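Local coordinates for hypothetical Thioesterase Protein SP_1851 (Streptococcus pneumoniae serotype 4, PDB 4XY5) that probably hydrolyses thioesters, as a PaaI-like member of the hotdog-fold thioesterase superfamily, at residues 26-31 and 62-67; 53-58 and 119-124; 42-47 and 79-84; 14-19 and 33-38. The protein carries 1 engineered substitution. All coordinates share one frame; numbering follows the deposited sequence.

The four contacts lie along one hotdog domain, in which the antiparallel sheet wraps round helix 47-64. Interactions 1 and 2, centres about 10 Å apart, dock that helix on the sheet, at its end by strand 27-33 and midway by strand 115-127; they touch where Ile57 packs on Val28 and Val30. Interactions 3 and 4, centres about 12 Å apart, both hold the loop between strand 27-33 and the helix, against 79-84 and 14-19 respectively. Centres of interactions 1 and 3 are about 25 Å apart. Along the chain interaction 4 closes before interactions 2 and 3 open. The helix and its leading loop are thus held separately, and all four contacts have residues within reach of the second subunit.

Interaction 1: 26-31 and 62-67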
loop_
_atom_site.group_PDB
_atom_site.type_symbol
_atom_site.label_atom_id
_atom_site.label_comp_id
_atom_site.label_asym_id
_atom_site.label_seq_id
_atom_site.Cartn_x
_atom_site.Cartn_y
_atom_site.Cartn_z
ATOM N N GLY A 26 -13.220 -18.029 -7.197
ATOM C CA GLY A 26 -12.336 -17.092 -6.530
ATOM C C GLY A 26 -10.866 -17.446 -6.617
ATOM O O GLY A 26 -10.052 -16.880 -5.902
ATOM N N HIS A 27 -10.524 -18.370 -7.505
ATOM C CA HIS A 27 -9.144 -18.807 -7.662
ATOM C C HIS A 27 -8.805 -18.856 -9.135
ATOM O O HIS A 27 -9.507 -19.491 -9.914
ATOM C CB HIS A 27 -8.930 -20.180 -7.029
ATOM C CG HIS A 27 -9.130 -20.186 -5.548
ATOM N ND1 HIS A 27 -10.380 -20.138 -4.968
ATOM C CD2 HIS A 27 -8.241 -20.203 -4.528
ATOM C CE1 HIS A 27 -10.253 -20.141 -3.654
ATOM N NE2 HIS A 27 -8.967 -20.178 -3.360
ATOM N N VAL A 28 -7.723 -18.177 -9.503
ATOM C CA VAL A 28 -7.346 -18.009 -10.893
ATOM C C VAL A 28 -5.860 -18.284 -11.042
ATOM O O VAL A 28 -5.069 -17.879 -10.200
ATOM C CB VAL A 28 -7.672 -16.577 -11.382
ATOM C CG1 VAL A 28 -7.026 -16.306 -12.740
ATOM C CG2 VAL A 28 -9.183 -16.362 -11.430
ATOM N N VAL A 29 -5.489 -19.009 -12.091
ATOM C CA VAL A 29 -4.086 -19.194 -12.456
ATOM C C VAL A 29 -3.920 -18.931 -13.957
ATOM O O VAL A 29 -4.582 -19.570 -14.780
ATOM C CB VAL A 29 -3.584 -20.618 -12.136
ATOM C CG1 VAL A 29 -2.154 -20.802 -12.627
ATOM C CG2 VAL A 29 -3.687 -20.905 -10.642
ATOM N N VAL A 30 -3.034 -17.995 -14.301
ATOM C CA VAL A 30 -2.768 -17.632 -15.698
ATOM C C VAL A 30 -1.265 -17.631 -15.916
ATOM O O VAL A 30 -0.526 -17.159 -15.055
ATOM C CB VAL A 30 -3.350 -16.244 -16.052
ATOM C CG1 VAL A 30 -2.951 -15.820 -17.472
ATOM C CG2 VAL A 30 -4.867 -16.234 -15.882
ATOM N N THR A 31 -0.807 -18.153 -17.056
ATOM C CA THR A 31 0.614 -18.106 -17.373
ATOM C C THR A 31 0.866 -17.180 -18.570
ATOM O O THR A 31 -0.029 -16.935 -19.381
ATOM C CB THR A 31 1.190 -19.503 -17.661
ATOM O OG1 THR A 31 0.567 -20.052 -18.826
ATOM C CG2 THR A 31 0.966 -20.426 -16.464
ATOM N N VAL A 62 -12.601 -11.755 -9.497
ATOM C CA VAL A 62 -13.921 -11.150 -9.315
ATOM C C VAL A 62 -14.973 -11.821 -10.194
ATOM O O VAL A 62 -16.043 -12.198 -9.721
ATOM C CB VAL A 62 -13.941 -9.645 -9.667
ATOM C CG1 VAL A 62 -15.370 -9.111 -9.602
ATOM C CG2 VAL A 62 -13.040 -8.834 -8.747
ATOM N N ILE A 63 -14.666 -11.945 -11.483
ATOM C CA ILE A 63 -15.629 -12.525 -12.415
ATOM C C ILE A 63 -15.952 -13.960 -12.014
ATOM O O ILE A 63 -17.108 -14.380 -12.069
ATOM C CB ILE A 63 -15.109 -12.467 -13.852
ATOM C CG1 ILE A 63 -15.022 -11.006 -14.301
ATOM C CG2 ILE A 63 -16.028 -13.237 -14.801
ATOM C CD1 ILE A 63 -14.380 -10.829 -15.647
ATOM N N SER A 64 -14.934 -14.693 -11.574
ATOM C CA SER A 64 -15.092 -16.097 -11.210
ATOM C C SER A 64 -16.020 -16.287 -10.007
ATOM O O SER A 64 -16.512 -17.394 -9.772
ATOM C CB SER A 64 -13.731 -16.736 -10.913
ATOM O OG SER A 64 -13.248 -16.330 -9.642
ATOM N N LEU A 65 -16.243 -15.219 -9.245
ATOM C CA LEU A 65 -17.172 -15.255 -8.117
ATOM C C LEU A 65 -18.576 -14.813 -8.505
ATOM O O LEU A 65 -19.446 -14.669 -7.639
ATOM C CB LEU A 65 -16.669 -14.371 -6.974
ATOM C CG LEU A 65 -15.384 -14.829 -6.287
ATOM C CD1 LEU A 65 -14.888 -13.710 -5.411
ATOM C CD2 LEU A 65 -15.624 -16.084 -5.472
ATOM N N GLY A 66 -18.789 -14.598 -9.802
ATOM C CA GLY A 66 -20.075 -14.165 -10.315
ATOM C C GLY A 66 -20.341 -12.706 -10.014
ATOM O O GLY A 66 -21.490 -12.289 -9.829
ATOM N N LEU A 67 -19.271 -11.921 -9.956
ATOM C CA LEU A 67 -19.383 -10.515 -9.601
ATOM C C LEU A 67 -18.775 -9.614 -10.668
ATOM O O LEU A 67 -17.953 -10.052 -11.474
ATOM C CB LEU A 67 -18.691 -10.239 -8.265
ATOM C CG LEU A 67 -19.117 -11.064 -7.052
ATOM C CD1 LEU A 67 -18.219 -10.744 -5.877
ATOM C CD2 LEU A 67 -20.574 -10.797 -6.717
#
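Ser64 and Leu65, where the central hotdog helix 47-64 runs out, meet Gly26, just before strand 27-33, so the contact fastens the helix terminus to the sheet that wraps round it. One polar bond crosses between the segments. Gly26 N donates to Ser64 OG over 3.0 Å, and the angle of 139° at the hydrogen shows a distinctly bent bond. Ser64 has chi1 at 76°, which holds OG between its own backbone N and carbonyl carbon; the same hydroxyl also bonds to Val61 O one turn back. A small hydroxyl suits this place, since it can serve both the helix backbone and the turn leading into the strand.

The nonpolar part is close packing on a residue without a side chain. Leu65 lays its CD2 methyl against the glycine, 3.6 Å from Gly26 CA, where no side chain stands in the way. The glycine's positive phi of 84° is a second reason for this residue type. Val28 adds a marginal contact, its CG2 lying 4.4 Å from Ser64 OG; it also packs on Ile57, Leu60 and Val61 of the helix.

Backbone bonds finish the helix in a Schellman motif, with Gly66, again at positive phi, as the C' residue. Its two defining bonds run from Gly66 N to Ile63 O at 2.8 Å and from Leu67 N to Val62 O at 3.2 Å. Val62 O accepts a second bond as well, from Leu65 N at 3.1 Å.

Interaction 2: 53-58 and 119-124; sequences LCAQIS and ATFTMF. Engineered in segment 53-58: Ala55 (natural residue Asp).
Phe121 sets CG anti to its carbonyl carbon (chi1 -71°) and swings its ring against the helix, while Ser58 holds OG anti to its backbone N (chi1 -180°), which carries the hydroxyl past the ring toward Met123. Ser58 CB then sits over one face of the Phe121 ring as a CH-pi contact, 4.0 Å from the centroid and displaced toward the rim. Cys54 comes to the ring edge, near its plane, with CB 3.6 Å from Phe121 CE2. At the far end of the ring the methyl of Ala55, an engineered residue replacing the natural Asp, lies 3.6 Å from Phe121 CE1.

This is the core of the hotdog fold, where helix 47-64 lies against the inner face of the sheet; the axes of the two short segments come within 9.3 Å, at 46°. The small Cys54 and Ser58 let the large ring come in close. Cys54 CB also meets Ala119 CB at 4.2 Å. Met123, bent at chi2 and chi3, curls its sulfur to 3.2 Å from Ser58 OG, a buried hydroxyl with no hydrogen-bonding partner in the model. Beyond the contact, Phe51 meets the Phe121 ring, and His46 of the second subunit packs on Ala55.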
loop_
_atom_site.group_PDB
_atom_site.type_symbol
_atom_site.label_atom_id
_atom_site.label_comp_id
_atom_site.label_asym_id
_atom_site.label_seq_id
_atom_site.Cartn_x
_atom_site.Cartn_y
_atom_site.Cartn_z
ATOM N N LEU A 53 -0.282 -7.551 -15.033
ATOM C CA LEU A 53 -0.560 -8.988 -14.942
ATOM C C LEU A 53 -1.397 -9.271 -13.690
ATOM O O LEU A 53 -2.415 -9.961 -13.760
ATOM C CB LEU A 53 0.732 -9.807 -14.911
ATOM C CG LEU A 53 1.677 -9.740 -16.114
ATOM C CD1 LEU A 53 2.873 -10.660 -15.906
ATOM C CD2 LEU A 53 0.961 -10.111 -17.425
ATOM N N CYS A 54 -0.996 -8.700 -12.556
ATOM C CA CYS A 54 -1.707 -8.950 -11.301
ATOM C C CYS A 54 -3.126 -8.376 -11.308
ATOM O O CYS A 54 -4.071 -9.016 -10.823
ATOM C CB CYS A 54 -0.939 -8.367 -10.110
ATOM S SG CYS A 54 0.618 -9.183 -9.809
ATOM N N ALA A 55 -3.277 -7.167 -11.844
ATOM C CA ALA A 55 -4.583 -6.505 -11.835
ATOM C C ALA A 55 -5.592 -7.222 -12.716
ATOM O O ALA A 55 -6.773 -7.335 -12.369
ATOM C CB ALA A 55 -4.453 -5.052 -12.275
ATOM N N GLN A 56 -5.136 -7.684 -13.872
ATOM C CA GLN A 56 -6.009 -8.447 -14.749
ATOM C C GLN A 56 -6.474 -9.736 -14.057
ATOM O O GLN A 56 -7.668 -10.074 -14.059
ATOM C CB GLN A 56 -5.287 -8.755 -16.052
ATOM C CG GLN A 56 -6.131 -9.495 -17.079
ATOM C CD GLN A 56 -7.256 -8.648 -17.649
ATOM O OE1 GLN A 56 -7.421 -7.476 -17.302
ATOM N NE2 GLN A 56 -8.045 -9.248 -18.532
ATOM N N ILE A 57 -5.545 -10.428 -13.408
ATOM C CA ILE A 57 -5.900 -11.671 -12.726
ATOM C C ILE A 57 -6.819 -11.373 -11.533
ATOM O O ILE A 57 -7.739 -12.135 -11.249
ATOM C CB ILE A 57 -4.630 -12.476 -12.302
ATOM C CG1 ILE A 57 -4.233 -13.455 -13.416
ATOM C CG2 ILE A 57 -4.877 -13.301 -11.034
ATOM C CD1 ILE A 57 -4.029 -12.812 -14.798
ATOM N N SER A 58 -6.624 -10.238 -10.868
ATOM C CA SER A 58 -7.538 -9.856 -9.790
ATOM C C SER A 58 -8.957 -9.668 -10.327
ATOM O O SER A 58 -9.940 -10.068 -9.691
ATOM C CB SER A 58 -7.066 -8.572 -9.096
ATOM O OG SER A 58 -7.959 -8.210 -8.042
ATOM N N ALA A 119 1.007 -8.937 -4.799
ATOM C CA ALA A 119 0.190 -7.733 -4.732
ATOM C C ALA A 119 -1.114 -8.020 -4.027
ATOM O O ALA A 119 -1.550 -9.159 -3.982
ATOM C CB ALA A 119 -0.077 -7.185 -6.131
ATOM N N THR A 120 -1.727 -6.984 -3.462
ATOM C CA THR A 120 -3.024 -7.140 -2.833
ATOM C C THR A 120 -3.935 -6.080 -3.404
ATOM O O THR A 120 -3.571 -4.903 -3.463
ATOM C CB THR A 120 -2.925 -7.017 -1.298
ATOM O OG1 THR A 120 -2.138 -8.104 -0.805
ATOM C CG2 THR A 120 -4.299 -7.066 -0.656
ATOM N N PHE A 121 -5.107 -6.513 -3.857
ATOM C CA PHE A 121 -6.080 -5.632 -4.476
ATOM C C PHE A 121 -7.338 -5.480 -3.646
ATOM O O PHE A 121 -7.903 -6.471 -3.207
ATOM C CB PHE A 121 -6.457 -6.180 -5.850
ATOM C CG PHE A 121 -5.370 -6.055 -6.844
ATOM C CD1 PHE A 121 -5.356 -4.996 -7.736
ATOM C CD2 PHE A 121 -4.349 -6.987 -6.889
ATOM C CE1 PHE A 121 -4.338 -4.875 -8.667
ATOM C CE2 PHE A 121 -3.335 -6.859 -7.820
ATOM C CZ PHE A 121 -3.335 -5.803 -8.691
ATOM N N THR A 122 -7.762 -4.231 -3.446
ATOM C CA THR A 122 -9.021 -3.931 -2.790
ATOM C C THR A 122 -10.018 -3.535 -3.857
ATOM O O THR A 122 -9.934 -2.447 -4.425
ATOM C CB THR A 122 -8.873 -2.801 -1.749
ATOM O OG1 THR A 122 -7.893 -3.190 -0.783
ATOM C CG2 THR A 122 -10.188 -2.565 -1.036
ATOM N N MET A 123 -10.949 -4.438 -4.139
ATOM C CA MET A 123 -11.908 -4.237 -5.216
ATOM C C MET A 123 -13.265 -3.831 -4.657
ATOM O O MET A 123 -13.685 -4.320 -3.617
ATOM C CB MET A 123 -12.050 -5.511 -6.058
ATOM C CG MET A 123 -10.746 -6.258 -6.343
ATOM S SD MET A 123 -9.713 -5.578 -7.669
ATOM C CE MET A 123 -10.733 -5.871 -9.125
ATOM N N PHE A 124 -13.940 -2.934 -5.363
ATOM C CA PHE A 124 -15.291 -2.519 -5.012
ATOM C C PHE A 124 -16.280 -3.299 -5.876
ATOM O O PHE A 124 -16.231 -3.222 -7.103
ATOM C CB PHE A 124 -15.452 -1.010 -5.211
ATOM C CG PHE A 124 -16.793 -0.474 -4.790
ATOM C CD1 PHE A 124 -17.099 -0.311 -3.449
ATOM C CD2 PHE A 124 -17.740 -0.116 -5.736
ATOM C CE1 PHE A 124 -18.331 0.188 -3.060
ATOM C CE2 PHE A 124 -18.970 0.384 -5.353
ATOM C CZ PHE A 124 -19.268 0.537 -4.018
#

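Interaction 3: 42-47 and 79-84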
loop_
_atom_site.group_PDB
_atom_site.type_symbol
_atom_site.label_atom_id
_atom_site.label_comp_id
_atom_site.label_asym_id
_atom_site.label_seq_id
_atom_site.Cartn_x
_atom_site.Cartn_y
_atom_site.Cartn_z
ATOM N N TYR A 42 16.130 -1.186 -18.284
ATOM C CA TYR A 42 17.241 -2.002 -17.804
ATOM C C TYR A 42 17.163 -3.454 -18.256
ATOM O O TYR A 42 18.003 -4.263 -17.876
ATOM C CB TYR A 42 17.314 -1.963 -16.278
ATOM C CG TYR A 42 17.370 -0.570 -15.696
ATOM C CD1 TYR A 42 18.459 0.261 -15.930
ATOM C CD2 TYR A 42 16.343 -0.092 -14.899
ATOM C CE1 TYR A 42 18.518 1.529 -15.395
ATOM C CE2 TYR A 42 16.393 1.178 -14.355
ATOM C CZ TYR A 42 17.485 1.984 -14.608
ATOM O OH TYR A 42 17.544 3.248 -14.076
ATOM N N GLY A 43 16.153 -3.782 -19.053
ATOM C CA GLY A 43 16.011 -5.120 -19.593
ATOM C C GLY A 43 15.310 -6.080 -18.655
ATOM O O GLY A 43 15.312 -7.290 -18.870
ATOM N N ASN A 44 14.715 -5.536 -17.599
ATOM C CA ASN A 44 13.943 -6.337 -16.658
ATOM C C ASN A 44 12.453 -6.169 -16.950
ATOM O O ASN A 44 12.060 -5.216 -17.619
ATOM C CB ASN A 44 14.277 -5.939 -15.222
ATOM C CG ASN A 44 15.704 -6.295 -14.838
ATOM O OD1 ASN A 44 16.228 -7.333 -15.243
ATOM N ND2 ASN A 44 16.342 -5.428 -14.072
ATOM N N ALA A 45 11.626 -7.098 -16.484
ATOM C CA ALA A 45 10.190 -6.934 -16.661
ATOM C C ALA A 45 9.790 -5.642 -15.967
ATOM O O ALA A 45 10.157 -5.416 -14.813
ATOM C CB ALA A 45 9.418 -8.119 -16.096
ATOM N N HIS A 46 9.059 -4.801 -16.688
ATOM C CA HIS A 46 8.654 -3.494 -16.203
ATOM C C HIS A 46 7.731 -3.663 -14.993
ATOM O O HIS A 46 6.905 -4.569 -14.976
ATOM C CB HIS A 46 7.959 -2.728 -17.329
ATOM C CG HIS A 46 7.830 -1.261 -17.078
ATOM N ND1 HIS A 46 6.962 -0.741 -16.143
ATOM C CD2 HIS A 46 8.458 -0.203 -17.640
ATOM C CE1 HIS A 46 7.066 0.575 -16.136
ATOM N NE2 HIS A 46 7.962 0.927 -17.041
ATOM N N GLY A 47 7.881 -2.811 -13.983
ATOM C CA GLY A 47 7.023 -2.899 -12.811
ATOM C C GLY A 47 5.560 -2.700 -13.155
ATOM O O GLY A 47 4.678 -3.252 -12.502
ATOM N N LEU A 79 9.976 -8.452 -5.779
ATOM C CA LEU A 79 10.884 -9.323 -5.030
ATOM C C LEU A 79 12.110 -9.750 -5.825
ATOM O O LEU A 79 13.219 -9.847 -5.298
ATOM C CB LEU A 79 10.133 -10.572 -4.570
ATOM C CG LEU A 79 8.826 -10.280 -3.826
ATOM C CD1 LEU A 79 8.231 -11.562 -3.311
ATOM C CD2 LEU A 79 9.089 -9.324 -2.696
ATOM N N LYS A 80 11.893 -10.033 -7.094
ATOM C CA LYS A 80 12.933 -10.595 -7.945
ATOM C C LYS A 80 12.596 -10.214 -9.363
ATOM O O LYS A 80 11.423 -10.185 -9.732
ATOM C CB LYS A 80 13.011 -12.118 -7.782
ATOM C CG LYS A 80 13.889 -12.846 -8.809
ATOM C CD LYS A 80 14.040 -14.326 -8.439
ATOM C CE LYS A 80 14.714 -15.137 -9.542
ATOM N NZ LYS A 80 16.047 -14.584 -9.918
ATOM N N ALA A 81 13.613 -9.887 -10.152
ATOM C CA ALA A 81 13.378 -9.437 -11.520
ATOM C C ALA A 81 12.760 -10.523 -12.389
ATOM O O ALA A 81 13.114 -11.694 -12.280
ATOM C CB ALA A 81 14.680 -8.955 -12.144
ATOM N N GLY A 82 11.829 -10.125 -13.252
ATOM C CA GLY A 82 11.423 -10.974 -14.357
ATOM C C GLY A 82 12.359 -10.706 -15.524
ATOM O O GLY A 82 12.829 -9.582 -15.703
ATOM N N LYS A 83 12.637 -11.735 -16.320
ATOM C CA LYS A 83 13.566 -11.595 -17.446
ATOM C C LYS A 83 12.935 -12.046 -18.758
ATOM O O LYS A 83 11.974 -12.807 -18.756
ATOM C CB LYS A 83 14.841 -12.404 -17.193
ATOM C CG LYS A 83 15.469 -12.195 -15.824
ATOM C CD LYS A 83 16.098 -10.818 -15.677
ATOM C CE LYS A 83 17.137 -10.562 -16.755
ATOM N NZ LYS A 83 17.725 -9.192 -16.653
ATOM N N LEU A 84 13.486 -11.583 -19.878
ATOM C CA LEU A 84 13.034 -12.047 -21.185
ATOM C C LEU A 84 12.962 -13.582 -21.227
ATOM O O LEU A 84 13.869 -14.256 -20.748
ATOM C CB LEU A 84 13.962 -11.521 -22.286
ATOM C CG LEU A 84 13.533 -11.849 -23.721
ATOM C CD1 LEU A 84 12.225 -11.145 -24.066
ATOM C CD2 LEU A 84 14.625 -11.496 -24.720
HETATM O O HOH W 1 15.563 -9.597 -19.908
HETATM O O HOH W 2 11.375 -7.126 -13.046
#
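Backbones of Ala45 and Gly82 come within 4.8 Å, CA to CA, and Ala45 N donates to Gly82 O at 2.9 Å, the donor N lying above the carbonyl plane of Gly82 although the bond itself is nearly straight (161°). Of the side chains, Asn44 and Lys83 run side by side, pointing the same way. Lys83 folds back through bends at chi2 and chi3, so that NZ reaches Asn44 OD1 at 2.8 Å, nearly in line with the amide C=O (164°). The long, flexible lysine can double back where its first bond leads away from the contact. Ala81 CB rests against the same amide, 3.8 Å from Asn44 OD1.

These loops belong to the hotdog domain: one leads into helix 47-64, the other joins strands 68-78 and 87-97. His46 takes the N-cap position, its ND1 bonded to Gly48 N, while NE2 bonds to Gln56 of the second subunit. Gly82 suits its site because, without a side chain, it lets Ala45 CB approach its CA.

Two waters extend the pairing. One receives from Leu84 N and donates to Gly43 O; the other receives from Gly82 N at 3.0 Å and donates to Ala45 O at 2.7 Å.

Interaction 4: 14-19 and 33-38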
loop_
_atom_site.group_PDB
_atom_site.type_symbol
_atom_site.label_atom_id
_atom_site.label_comp_id
_atom_site.label_asym_id
_atom_site.label_seq_id
_atom_site.Cartn_x
_atom_site.Cartn_y
_atom_site.Cartn_z
ATOM N N ALA A 14 1.066 -5.716 -21.967
ATOM C CA ALA A 14 0.860 -6.900 -21.129
ATOM C C ALA A 14 -0.209 -7.790 -21.735
ATOM O O ALA A 14 -1.216 -7.288 -22.226
ATOM C CB ALA A 14 0.463 -6.486 -19.704
ATOM N N PHE A 15 0.011 -9.105 -21.691
ATOM C CA PHE A 15 -0.884 -10.107 -22.287
ATOM C C PHE A 15 -0.908 -10.121 -23.816
ATOM O O PHE A 15 -1.966 -10.289 -24.427
ATOM C CB PHE A 15 -2.308 -9.945 -21.766
ATOM C CG PHE A 15 -2.430 -10.175 -20.273
ATOM C CD1 PHE A 15 -2.453 -11.466 -19.765
ATOM C CD2 PHE A 15 -2.494 -9.103 -19.395
ATOM C CE1 PHE A 15 -2.553 -11.694 -18.400
ATOM C CE2 PHE A 15 -2.598 -9.317 -18.026
ATOM C CZ PHE A 15 -2.626 -10.610 -17.527
ATOM N N GLU A 16 0.260 -9.980 -24.426
ATOM C CA GLU A 16 0.397 -10.260 -25.852
ATOM C C GLU A 16 0.275 -11.764 -26.089
ATOM O O GLU A 16 -0.097 -12.207 -27.180
ATOM C CB GLU A 16 1.723 -9.719 -26.377
ATOM C CG GLU A 16 1.781 -8.201 -26.318
ATOM C CD GLU A 16 2.903 -7.600 -27.139
ATOM O OE1 GLU A 16 2.850 -6.377 -27.386
ATOM O OE2 GLU A 16 3.837 -8.336 -27.523
ATOM N N ASN A 17 0.579 -12.533 -25.047
ATOM C CA ASN A 17 0.331 -13.972 -25.016
ATOM C C ASN A 17 -0.108 -14.323 -23.604
ATOM O O ASN A 17 0.273 -13.632 -22.667
ATOM C CB ASN A 17 1.578 -14.778 -25.392
ATOM C CG ASN A 17 2.675 -14.693 -24.339
ATOM O OD1 ASN A 17 2.673 -15.444 -23.343
ATOM N ND2 ASN A 17 3.626 -13.776 -24.548
ATOM N N TYR A 18 -0.896 -15.384 -23.455
ATOM C CA TYR A 18 -1.264 -15.879 -22.122
ATOM C C TYR A 18 -1.998 -17.206 -22.246
ATOM O O TYR A 18 -2.507 -17.542 -23.314
ATOM C CB TYR A 18 -2.134 -14.868 -21.356
ATOM C CG TYR A 18 -3.511 -14.628 -21.939
ATOM C CD1 TYR A 18 -4.603 -15.401 -21.548
ATOM C CD2 TYR A 18 -3.723 -13.617 -22.882
ATOM C CE1 TYR A 18 -5.871 -15.178 -22.092
ATOM C CE2 TYR A 18 -4.977 -13.388 -23.419
ATOM C CZ TYR A 18 -6.041 -14.169 -23.029
ATOM O OH TYR A 18 -7.281 -13.928 -23.573
ATOM N N GLU A 19 -2.021 -17.958 -21.149
ATOM C CA GLU A 19 -2.807 -19.175 -21.029
ATOM C C GLU A 19 -3.571 -19.123 -19.723
ATOM O O GLU A 19 -2.956 -18.972 -18.676
ATOM C CB GLU A 19 -1.910 -20.416 -21.053
ATOM C CG GLU A 19 -1.106 -20.592 -22.332
ATOM C CD GLU A 19 -1.948 -21.131 -23.462
ATOM O OE1 GLU A 19 -3.079 -21.592 -23.178
ATOM O OE2 GLU A 19 -1.484 -21.086 -24.626
ATOM N N LYS A 33 4.385 -15.458 -21.121
ATOM C CA LYS A 33 5.815 -15.410 -21.383
ATOM C C LYS A 33 6.278 -13.976 -21.536
ATOM O O LYS A 33 5.682 -13.219 -22.298
ATOM C CB LYS A 33 6.179 -16.191 -22.652
ATOM C CG LYS A 33 7.688 -16.388 -22.784
ATOM C CD LYS A 33 8.051 -17.170 -24.032
ATOM C CE LYS A 33 7.700 -16.396 -25.276
ATOM N NZ LYS A 33 8.152 -17.111 -26.498
ATOM N N VAL A 34 7.344 -13.624 -20.818
ATOM C CA VAL A 34 7.917 -12.281 -20.874
ATOM C C VAL A 34 8.539 -12.053 -22.255
ATOM O O VAL A 34 9.324 -12.873 -22.737
ATOM C CB VAL A 34 8.971 -12.073 -19.771
ATOM C CG1 VAL A 34 9.511 -10.654 -19.789
ATOM C CG2 VAL A 34 8.374 -12.387 -18.399
ATOM N N VAL A 35 8.161 -10.953 -22.898
ATOM C CA VAL A 35 8.651 -10.641 -24.235
ATOM C C VAL A 35 9.234 -9.230 -24.233
ATOM O O VAL A 35 9.260 -8.564 -23.185
ATOM C CB VAL A 35 7.535 -10.783 -25.301
ATOM C CG1 VAL A 35 7.181 -12.255 -25.493
ATOM C CG2 VAL A 35 6.296 -9.988 -24.913
ATOM N N ASN A 36 9.727 -8.765 -25.375
ATOM C CA ASN A 36 10.412 -7.471 -25.383
ATOM C C ASN A 36 9.524 -6.318 -24.932
ATOM O O ASN A 36 9.993 -5.390 -24.278
ATOM C CB ASN A 36 10.976 -7.148 -26.779
ATOM C CG ASN A 36 11.865 -5.906 -26.770
ATOM O OD1 ASN A 36 12.984 -5.938 -26.253
ATOM N ND2 ASN A 36 11.373 -4.812 -27.333
ATOM N N SER A 37 8.244 -6.372 -25.274
ATOM C CA SER A 37 7.338 -5.277 -24.928
ATOM C C SER A 37 7.040 -5.263 -23.419
ATOM O O SER A 37 6.440 -4.316 -22.910
ATOM C CB SER A 37 6.033 -5.384 -25.719
ATOM O OG SER A 37 5.350 -6.591 -25.424
ATOM N N SER A 38 7.471 -6.315 -22.728
ATOM C CA SER A 38 7.267 -6.440 -21.286
ATOM C C SER A 38 8.319 -5.679 -20.487
ATOM O O SER A 38 8.149 -5.474 -19.302
ATOM C CB SER A 38 7.312 -7.910 -20.852
ATOM O OG SER A 38 6.547 -8.752 -21.701
HETATM O O HOH W 3 7.112 -7.774 -27.732
#
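Asn17 OD1 accepts from Lys33 N at 2.8 Å, the shortest hydrogen bond across this contact, with the donor in the carbonyl plane on a lone pair and the bond nearly straight at 166°. The other half of the same amide returns the favour: Asn17 ND2 donates to Lys33 O at 3.1 Å, again on a lone pair, and the acceptor lies close to the amide plane. One side chain thus answers both the N-H and the C=O of a single residue, much as a neighbouring strand would, and the two bonds fix the rotation of the amide. With chi1 at 69°, CG of Asn17 stands between its own N and carbonyl carbon, which turns the amide to face the backbone of Lys33. An asparagine suits this place because it carries a donor and an acceptor side by side.

The segments are loops of the hotdog domain. Residues 14-19 link strand 12-14 to strand 19-24, and residues 33-38 leave strand 27-33 on the way to helix 47-64. Ala14 also pairs with a strand of the second subunit, so the sheet continues across that interface.

At the neighbouring position, the extended Glu16 side chain passes Val35 at a slant and ends near Ser37. Glu16 OE2 lies 3.9 Å from Val35 CG2 and 3.1 Å from Ser37 OG. A water accepts from Ser37 N at 3.0 Å and donates weakly to Glu16 OE2. Inside residues 33-38, Ser38 OG receives Val35 N at 3.0 Å, while Ser38 N bonds back to Val35 O at 2.9 Å, closing the 3-10 turn.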